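Local coordinates for outer membrane porin protein 32 (PDB 2FGQ), which forms trimeric, anion-selective channels across the bacterial outer membrane and binds malate inside the pore, at residues 5-10 against 54-59; 36-41 against 73-78. One frame throughout, in Å; residues are numbered along the deposited sequence.

Contact 1 of 2, residues 5-10 against 54-59; sequences TLFGIV and GFWLEG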
ATOM      1  N   THR A   5       3.988  13.040  13.779  1.00 15.03           N
ATOM      2  CA  THR A   5       2.911  13.779  13.166  1.00 15.22           C
ATOM      3  C   THR A   5       2.390  13.041  11.952  1.00 14.58           C
ATOM      4  O   THR A   5       3.150  12.694  11.064  1.00 14.22           O
ATOM      5  CB  THR A   5       3.451  15.156  12.722  1.00 15.78           C
ATOM      6  OG1 THR A   5       3.885  15.907  13.858  1.00 20.32           O
ATOM      7  CG2 THR A   5       2.343  15.985  12.118  1.00 20.45           C
ATOM      8  N   LEU A   6       1.081  12.824  11.917  1.00 13.93           N
ATOM      9  CA  LEU A   6       0.394  12.325  10.751  1.00 14.47           C
ATOM     10  C   LEU A   6      -0.071  13.555   9.994  1.00 14.28           C
ATOM     11  O   LEU A   6      -0.645  14.458  10.586  1.00 16.20           O
ATOM     12  CB  LEU A   6      -0.833  11.551  11.169  1.00 17.16           C
ATOM     13  CG  LEU A   6      -1.832  11.238  10.066  1.00 20.21           C
ATOM     14  CD1 LEU A   6      -1.258  10.142   9.231  1.00 21.18           C
ATOM     15  CD2 LEU A   6      -3.144  10.855  10.720  1.00 24.65           C
ATOM     16  N   PHE A   7       0.149  13.583   8.693  1.00 12.89           N
ATOM     17  CA  PHE A   7      -0.251  14.734   7.894  1.00 12.43           C
ATOM     18  C   PHE A   7      -0.690  14.289   6.505  1.00 11.28           C
ATOM     19  O   PHE A   7      -0.423  13.176   6.071  1.00 10.99           O
ATOM     20  CB  PHE A   7       0.896  15.749   7.778  1.00 13.53           C
ATOM     21  CG  PHE A   7       2.078  15.221   7.021  1.00 13.73           C
ATOM     22  CD1 PHE A   7       3.061  14.477   7.668  1.00 14.69           C
ATOM     23  CD2 PHE A   7       2.212  15.475   5.648  1.00 14.87           C
ATOM     24  CE1 PHE A   7       4.137  13.982   6.962  1.00 14.37           C
ATOM     25  CE2 PHE A   7       3.305  14.994   4.941  1.00 14.85           C
ATOM     26  CZ  PHE A   7       4.264  14.249   5.598  1.00 15.66           C
ATOM     27  N   GLY A   8      -1.282  15.217   5.756  1.00 10.83           N
ATOM     28  CA  GLY A   8      -1.643  14.916   4.401  1.00 11.41           C
ATOM     29  C   GLY A   8      -2.367  16.038   3.727  1.00 10.71           C
ATOM     30  O   GLY A   8      -2.610  17.109   4.296  1.00 11.86           O
ATOM     31  N   ILE A   9      -2.664  15.767   2.464  1.00 10.94           N
ATOM     32  CA  ILE A   9      -3.433  16.655   1.601  1.00 10.72           C
ATOM     33  C   ILE A   9      -4.289  15.804   0.693  1.00 11.36           C
ATOM     34  O   ILE A   9      -3.799  14.901   0.046  1.00 11.14           O
ATOM     35  CB  ILE A   9      -2.545  17.598   0.709  1.00 11.08           C
ATOM     36  CG1 ILE A   9      -1.549  18.394   1.542  1.00 11.38           C
ATOM     37  CG2 ILE A   9      -3.429  18.498  -0.128  1.00 12.91           C
ATOM     38  CD1 ILE A   9      -0.631  19.292   0.742  1.00 14.14           C
ATOM     39  N   VAL A  10      -5.576  16.132   0.609  1.00 10.82           N
ATOM     40  CA  VAL A  10      -6.416  15.587  -0.452  1.00 10.91           C
ATOM     41  C   VAL A  10      -6.821  16.772  -1.352  1.00 10.86           C
ATOM     42  O   VAL A  10      -7.511  17.695  -0.913  1.00 11.12           O
ATOM     43  CB  VAL A  10      -7.658  14.830   0.048  1.00 11.46           C
ATOM     44  CG1 VAL A  10      -8.375  14.237  -1.131  1.00 12.15           C
ATOM     45  CG2 VAL A  10      -7.273  13.754   1.021  1.00 12.52           C
ATOM     46  N   GLY A  54      15.474  12.125  12.822  1.00 11.45           N
ATOM     47  CA  GLY A  54      14.162  12.288  12.197  1.00 12.33           C
ATOM     48  C   GLY A  54      13.857  11.145  11.276  1.00 10.01           C
ATOM     49  O   GLY A  54      14.726  10.426  10.835  1.00 11.38           O
ATOM     50  N   PHE A  55      12.571  11.011  10.948  1.00  9.99           N
ATOM     51  CA  PHE A  55      12.169  10.166   9.853  1.00 10.04           C
ATOM     52  C   PHE A  55      10.981  10.818   9.154  1.00  9.91           C
ATOM     53  O   PHE A  55      10.317  11.665   9.732  1.00 11.20           O
ATOM     54  CB  PHE A  55      11.819   8.752  10.344  1.00 10.62           C
ATOM     55  CG  PHE A  55      10.474   8.654  10.955  1.00 12.60           C
ATOM     56  CD1 PHE A  55       9.371   8.295  10.190  1.00 14.08           C
ATOM     57  CD2 PHE A  55      10.264   9.048  12.269  1.00 13.76           C
ATOM     58  CE1 PHE A  55       8.107   8.287  10.730  1.00 14.92           C
ATOM     59  CE2 PHE A  55       8.957   9.010  12.823  1.00 15.38           C
ATOM     60  CZ  PHE A  55       7.899   8.633  12.029  1.00 14.60           C
ATOM     61  N   TRP A  56      10.735  10.407   7.918  1.00  8.93           N
ATOM     62  CA  TRP A  56       9.652  10.974   7.131  1.00  8.70           C
ATOM     63  C   TRP A  56       9.240   9.962   6.086  1.00  8.87           C
ATOM     64  O   TRP A  56      10.072   9.508   5.279  1.00 11.10           O
ATOM     65  CB  TRP A  56      10.214  12.243   6.487  1.00  9.54           C
ATOM     66  CG  TRP A  56       9.215  13.111   5.810  1.00 11.82           C
ATOM     67  CD1 TRP A  56       8.306  12.759   4.848  1.00 11.55           C
ATOM     68  CD2 TRP A  56       9.055  14.506   6.018  1.00 10.95           C
ATOM     69  NE1 TRP A  56       7.617  13.871   4.436  1.00 12.16           N
ATOM     70  CE2 TRP A  56       8.037  14.951   5.142  1.00 12.38           C
ATOM     71  CE3 TRP A  56       9.667  15.436   6.858  1.00 13.42           C
ATOM     72  CZ2 TRP A  56       7.590  16.284   5.094  1.00 13.21           C
ATOM     73  CZ3 TRP A  56       9.236  16.769   6.802  1.00 13.69           C
ATOM     74  CH2 TRP A  56       8.220  17.183   5.921  1.00 14.04           C
ATOM     75  N   LEU A  57       7.974   9.558   6.121  1.00  8.85           N
ATOM     76  CA  LEU A  57       7.420   8.579   5.184  1.00  9.81           C
ATOM     77  C   LEU A  57       6.230   9.267   4.525  1.00  9.41           C
ATOM     78  O   LEU A  57       5.311   9.695   5.215  1.00 12.56           O
ATOM     79  CB  LEU A  57       6.914   7.332   5.909  1.00  9.64           C
ATOM     80  CG  LEU A  57       7.992   6.531   6.613  1.00 10.59           C
ATOM     81  CD1 LEU A  57       7.346   5.482   7.491  1.00 14.36           C
ATOM     82  CD2 LEU A  57       8.939   5.911   5.646  1.00 15.97           C
ATOM     83  N   GLU A  58       6.248   9.410   3.197  1.00  8.61           N
ATOM     84  CA  GLU A  58       5.175  10.106   2.506  1.00  8.78           C
ATOM     85  C   GLU A  58       4.918   9.484   1.148  1.00  8.10           C
ATOM     86  O   GLU A  58       5.821   9.197   0.379  1.00  9.02           O
ATOM     87  CB  GLU A  58       5.564  11.550   2.348  1.00  9.11           C
ATOM     88  CG  GLU A  58       4.559  12.450   1.676  1.00  9.38           C
ATOM     89  CD  GLU A  58       5.060  13.873   1.484  1.00 12.77           C
ATOM     90  OE1 GLU A  58       5.655  14.438   2.424  1.00 14.31           O
ATOM     91  OE2 GLU A  58       4.790  14.464   0.407  1.00 14.70           O
ATOM     92  N   GLY A  59       3.632   9.332   0.840  1.00  8.93           N
ATOM     93  CA  GLY A  59       3.182   8.823  -0.439  1.00  9.16           C
ATOM     94  C   GLY A  59       2.078   9.645  -1.047  1.00  8.74           C
ATOM     95  O   GLY A  59       1.348  10.332  -0.344  1.00  9.73           O
TER

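Contact 2 of 2, residues 36-41 against 73-78; sequences TSRLGL and FKRRST. With MLT (D-malate), chain H; SO4 (sulfate ion), chain G.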
ATOM      1  N   THR A  36       0.246  18.586  -4.558  1.00 11.73           N
ATOM      2  CA  THR A  36       0.161  17.143  -4.696  1.00 12.06           C
ATOM      3  C   THR A  36      -0.479  16.502  -3.475  1.00 12.15           C
ATOM      4  O   THR A  36      -0.074  16.732  -2.349  1.00 12.16           O
ATOM      5  CB  THR A  36       1.531  16.538  -4.987  1.00 12.41           C
ATOM      6  OG1 THR A  36       2.106  17.176  -6.145  1.00 15.18           O
ATOM      7  CG2 THR A  36       1.420  15.039  -5.274  1.00 14.07           C
ATOM      8  N   SER A  37      -1.500  15.703  -3.733  1.00  9.56           N
ATOM      9  CA  SER A  37      -2.171  14.957  -2.676  1.00  9.58           C
ATOM     10  C   SER A  37      -1.219  13.956  -2.073  1.00 10.05           C
ATOM     11  O   SER A  37      -0.439  13.342  -2.783  1.00 11.61           O
ATOM     12  CB  SER A  37      -3.388  14.195  -3.196  1.00 10.34           C
ATOM     13  OG  SER A  37      -4.317  15.003  -3.839  1.00 11.08           O
ATOM     14  N   ARG A  38      -1.279  13.829  -0.758  1.00  8.89           N
ATOM     15  CA  ARG A  38      -0.307  12.999  -0.053  1.00  8.77           C
ATOM     16  C   ARG A  38      -0.804  12.553   1.292  1.00  9.47           C
ATOM     17  O   ARG A  38      -1.736  13.131   1.859  1.00  9.64           O
ATOM     18  CB  ARG A  38       1.003  13.812   0.128  1.00 10.37           C
ATOM     19  CG  ARG A  38       0.912  14.917   1.164  1.00 10.88           C
ATOM     20  CD  ARG A  38       1.986  16.005   1.023  1.00 11.92           C
ATOM     21  NE  ARG A  38       1.777  16.755  -0.191  1.00 12.20           N
ATOM     22  CZ  ARG A  38       2.511  17.784  -0.580  1.00 12.93           C
ATOM     23  NH1 ARG A  38       3.585  18.153   0.121  1.00 13.96           N
ATOM     24  NH2 ARG A  38       2.180  18.452  -1.677  1.00 13.50           N
ATOM     25  N   LEU A  39      -0.117  11.546   1.822  1.00 10.12           N
ATOM     26  CA  LEU A  39      -0.354  11.021   3.173  1.00  9.54           C
ATOM     27  C   LEU A  39       1.025  10.667   3.725  1.00 10.43           C
ATOM     28  O   LEU A  39       1.781  10.023   3.051  1.00 10.07           O
ATOM     29  CB  LEU A  39      -1.285   9.818   3.148  1.00 10.58           C
ATOM     30  CG  LEU A  39      -1.510   9.141   4.498  1.00 12.25           C
ATOM     31  CD1 LEU A  39      -2.257  10.031   5.442  1.00 13.92           C
ATOM     32  CD2 LEU A  39      -2.306   7.871   4.279  1.00 13.27           C
ATOM     33  N   GLY A  40       1.337  11.133   4.925  1.00  9.39           N
ATOM     34  CA  GLY A  40       2.643  10.898   5.498  1.00 10.58           C
ATOM     35  C   GLY A  40       2.675  10.893   6.997  1.00 11.26           C
ATOM     36  O   GLY A  40       1.747  11.317   7.695  1.00 11.10           O
ATOM     37  N   LEU A  41       3.813  10.402   7.489  1.00 10.21           N
ATOM     38  CA  LEU A  41       4.134  10.395   8.892  1.00 12.14           C
ATOM     39  C   LEU A  41       5.540  10.928   9.013  1.00 11.69           C
ATOM     40  O   LEU A  41       6.398  10.519   8.260  1.00 12.15           O
ATOM     41  CB  LEU A  41       4.106   8.969   9.416  1.00 13.84           C
ATOM     42  CG  LEU A  41       2.773   8.232   9.416  1.00 20.58           C
ATOM     43  CD1 LEU A  41       2.026   8.193   8.113  1.00 29.99           C
ATOM     44  CD2 LEU A  41       2.977   6.811   9.893  1.00 23.21           C
ATOM     45  N   PHE A  73       5.397   4.806  -0.360  1.00  9.74           N
ATOM     46  CA  PHE A  73       6.068   5.950   0.253  1.00 10.74           C
ATOM     47  C   PHE A  73       7.071   6.567  -0.739  1.00 10.07           C
ATOM     48  O   PHE A  73       8.164   6.980  -0.369  1.00  9.82           O
ATOM     49  CB  PHE A  73       6.704   5.583   1.591  1.00 10.20           C
ATOM     50  CG  PHE A  73       5.694   5.183   2.627  1.00 11.17           C
ATOM     51  CD1 PHE A  73       4.756   6.101   3.077  1.00 11.75           C
ATOM     52  CD2 PHE A  73       5.657   3.893   3.121  1.00 13.10           C
ATOM     53  CE1 PHE A  73       3.811   5.733   4.009  1.00 13.40           C
ATOM     54  CE2 PHE A  73       4.684   3.523   4.062  1.00 13.03           C
ATOM     55  CZ  PHE A  73       3.792   4.457   4.505  1.00 13.93           C
ATOM     56  N   LYS A  74       6.697   6.620  -2.020  1.00  9.17           N
ATOM     57  CA  LYS A  74       7.629   7.073  -3.052  1.00 10.34           C
ATOM     58  C   LYS A  74       7.926   8.561  -3.019  1.00 10.40           C
ATOM     59  O   LYS A  74       8.895   8.974  -3.642  1.00 10.02           O
ATOM     60  CB  LYS A  74       7.251   6.620  -4.454  1.00 11.31           C
ATOM     61  CG  LYS A  74       7.493   5.139  -4.723  1.00 12.72           C
ATOM     62  CD  LYS A  74       6.981   4.752  -6.108  1.00 17.79           C
ATOM     63  CE  LYS A  74       7.799   5.254  -7.231  1.00 23.99           C
ATOM     64  NZ  LYS A  74       7.202   4.711  -8.508  1.00 27.49           N
ATOM     65  N   ARG A  75       7.137   9.373  -2.323  1.00  9.42           N
ATOM     66  CA  ARG A  75       7.429  10.815  -2.294  1.00  9.64           C
ATOM     67  C   ARG A  75       8.650  11.057  -1.407  1.00  8.43           C
ATOM     68  O   ARG A  75       9.494  11.882  -1.722  1.00 10.48           O
ATOM     69  CB  ARG A  75       6.224  11.660  -1.857  1.00  8.70           C
ATOM     70  CG  ARG A  75       5.158  11.690  -2.946  1.00  9.71           C
ATOM     71  CD  ARG A  75       3.934  12.466  -2.596  1.00 12.90           C
ATOM     72  NE  ARG A  75       4.258  13.809  -2.119  1.00 13.17           N
ATOM     73  CZ  ARG A  75       4.605  14.823  -2.903  1.00 13.70           C
ATOM     74  NH1 ARG A  75       4.583  14.686  -4.221  1.00 13.84           N
ATOM     75  NH2 ARG A  75       4.929  15.997  -2.364  1.00 16.64           N
ATOM     76  N   ARG A  76       8.749  10.367  -0.264  1.00  8.37           N
ATOM     77  CA  ARG A  76       9.918  10.534   0.617  1.00  9.25           C
ATOM     78  C   ARG A  76       9.886   9.390   1.631  1.00  8.58           C
ATOM     79  O   ARG A  76       8.812   9.055   2.192  1.00 10.38           O
ATOM     80  CB  ARG A  76       9.805  11.837   1.397  1.00  8.82           C
ATOM     81  CG  ARG A  76      10.994  12.128   2.323  1.00 10.22           C
ATOM     82  CD  ARG A  76      11.047  13.541   2.769  1.00 10.27           C
ATOM     83  NE  ARG A  76      11.994  13.712   3.869  1.00 10.45           N
ATOM     84  CZ  ARG A  76      12.198  14.856   4.498  1.00 13.27           C
ATOM     85  NH1 ARG A  76      11.574  15.958   4.086  1.00 14.69           N
ATOM     86  NH2 ARG A  76      13.022  14.908   5.527  1.00 14.87           N
ATOM     87  N   SER A  77      11.037   8.767   1.866  1.00  8.88           N
ATOM     88  CA  SER A  77      11.120   7.719   2.877  1.00  9.11           C
ATOM     89  C   SER A  77      12.483   7.781   3.510  1.00  9.60           C
ATOM     90  O   SER A  77      13.336   6.936   3.247  1.00 12.33           O
ATOM     91  CB  SER A  77      10.852   6.331   2.280  1.00 11.17           C
ATOM     92  OG  SER A  77      11.727   5.997   1.223  1.00 10.35           O
ATOM     93  N   THR A  78      12.690   8.803   4.333  1.00  9.05           N
ATOM     94  CA  THR A  78      14.021   9.096   4.854  1.00  9.56           C
ATOM     95  C   THR A  78      14.142   8.905   6.350  1.00 10.22           C
ATOM     96  O   THR A  78      13.172   8.915   7.109  1.00 10.64           O
ATOM     97  CB  THR A  78      14.422  10.571   4.549  1.00 11.44           C
ATOM     98  OG1 THR A  78      13.371  11.459   4.999  1.00 10.70           O
ATOM     99  CG2 THR A  78      14.585  10.785   3.046  1.00 10.94           C
TER
HETATM  100  C1  MLT H 700       6.165  17.149  -5.435  1.00 43.20           C
HETATM  101  O1  MLT H 700       4.864  17.445  -5.543  1.00 42.17           O
HETATM  102  O2  MLT H 700       6.829  17.370  -4.338  1.00 43.41           O
HETATM  103  C2  MLT H 700       6.980  16.612  -6.553  1.00 42.57           C
HETATM  104  O3  MLT H 700       6.235  15.699  -7.316  1.00 41.57           O
HETATM  105  C3  MLT H 700       7.534  17.787  -7.346  1.00 44.57           C
HETATM  106  C4  MLT H 700       8.094  18.762  -6.329  1.00 46.24           C
HETATM  107  O4  MLT H 700       7.540  18.988  -5.161  1.00 49.99           O
HETATM  108  O5  MLT H 700       9.164  19.415  -6.558  1.00 41.26           O
HETATM  109  S   SO4 G 601       4.319  21.116  -1.684  1.00 71.87           S
HETATM  110  O1  SO4 G 601       2.892  21.537  -1.680  1.00 71.27           O
HETATM  111  O2  SO4 G 601       5.195  22.288  -2.092  1.00 70.45           O
HETATM  112  O3  SO4 G 601       4.693  20.558  -0.333  1.00 71.61           O
HETATM  113  O4  SO4 G 601       4.502  20.000  -2.635  1.00 72.40           O

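Contact 1 of 2, residues 5-10 against 54-59
Phe-7 and Trp-56 meet as an offset T-shaped pair, although their strands are not neighbours in the sheet: the edge of the phenylalanine is turned to the indole face, with the ring planes 69° apart and 5.5 Å between the centroids of the phenyl and the five-membered ring. Phe-7 CE1 lies over the indole face toward its rim, while CZ makes the closest approach, 3.6 Å from Trp-56 NE1. With CG set between the backbone N and the carbonyl carbon (chi1 65°), the phenyl ring stands up from its strand and reaches across the intervening strand 26-48. The polar half of the contact belongs to Glu-58, whose OE2 is held by a salt bridge to Arg-75. Its OE1 lies in the plane of the Phe-7 ring, 3.5 Å from CZ; ring and carboxylate planes are almost perpendicular. The same oxygen accepts a nearly straight hydrogen bond from Trp-56 NE1 (2.9 Å, 164°), donated in the indole plane and received on the anti side, somewhat out of the carboxylate plane. Exchanging Trp-56 for a leucine would probably leave Glu-58 OE1 without its N-H donor, the carboxylate held chiefly through OE2, and open a gap beside the Phe-7 ring. Arg-42 and Arg-76 add cation-pi contacts to Phe-7 and Trp-56 respectively. Large side chains thus meet over the strand between, in the wall of a 16-stranded antiparallel porin barrel.

Contact 2 of 2, residues 36-41 against 73-78
The malate pocket of the porin channel takes in both segments here, through Thr-36 and Arg-75. Thr-36 OG1 donates to malate O1 at 2.8 Å, while Arg-75 holds the same carboxylate with two nitrogens, NH1 to malate O1 and NH2 to malate O2, each at 3.1 Å. Malate O1 is thus gripped by two donors and lies in the guanidinium plane. Thr-102 and Arg-133 supply further hydrogen bonds to malate. The CB and methyl CG2 of Thr-36 pack over one face of the Arg-75 guanidinium, CG2 being 3.4 Å from Arg-75 NH1. Arg-75 sits at a classic beta bulge, where it and Arg-76 both face Glu-58, the salt-bridge partner of Arg-75. The clustered arginines are consistent with the anion selectivity of the channel. Beside Arg-75 the Arg-38 guanidinium receives Arg-75 NH2 over its centre, 3.5 Å from Arg-38 CZ, with the two planes 45° apart. A bend at chi3 (67°) folds Arg-38 back, so that NE and NH2 clasp Thr-36 O side-on and fix the plane of the group. At its edge Arg-38 hydrogen-bonds a sulfate, probably from the crystallisation liquor, NH1 to sulfate O3 (2.7 Å) and NH2 to sulfate O4.

Overall arrangement
Contacts 1 and 2 interleave along the chain and across the barrel wall, their centres about 5 Å apart. Glu-58 joins them: besides its part in contact 1, its OE2 lies 2.7 Å from Arg-75 NE, which makes it a second-shell residue, probably positioning an arginine of the malate pocket. The carboxylate probably also offsets some of the positive charge gathered there. Strand 26-48, which the side chains of contact 1 reach across, itself supplies residues 36-41 of contact 2, and Glu-58 N lies 2.8 Å from Arg-76 O, probably hydrogen-bonded at the bulge. The Glu-58 side chain remains about 6 Å from malate at the nearest atoms, behind the residues that bind it.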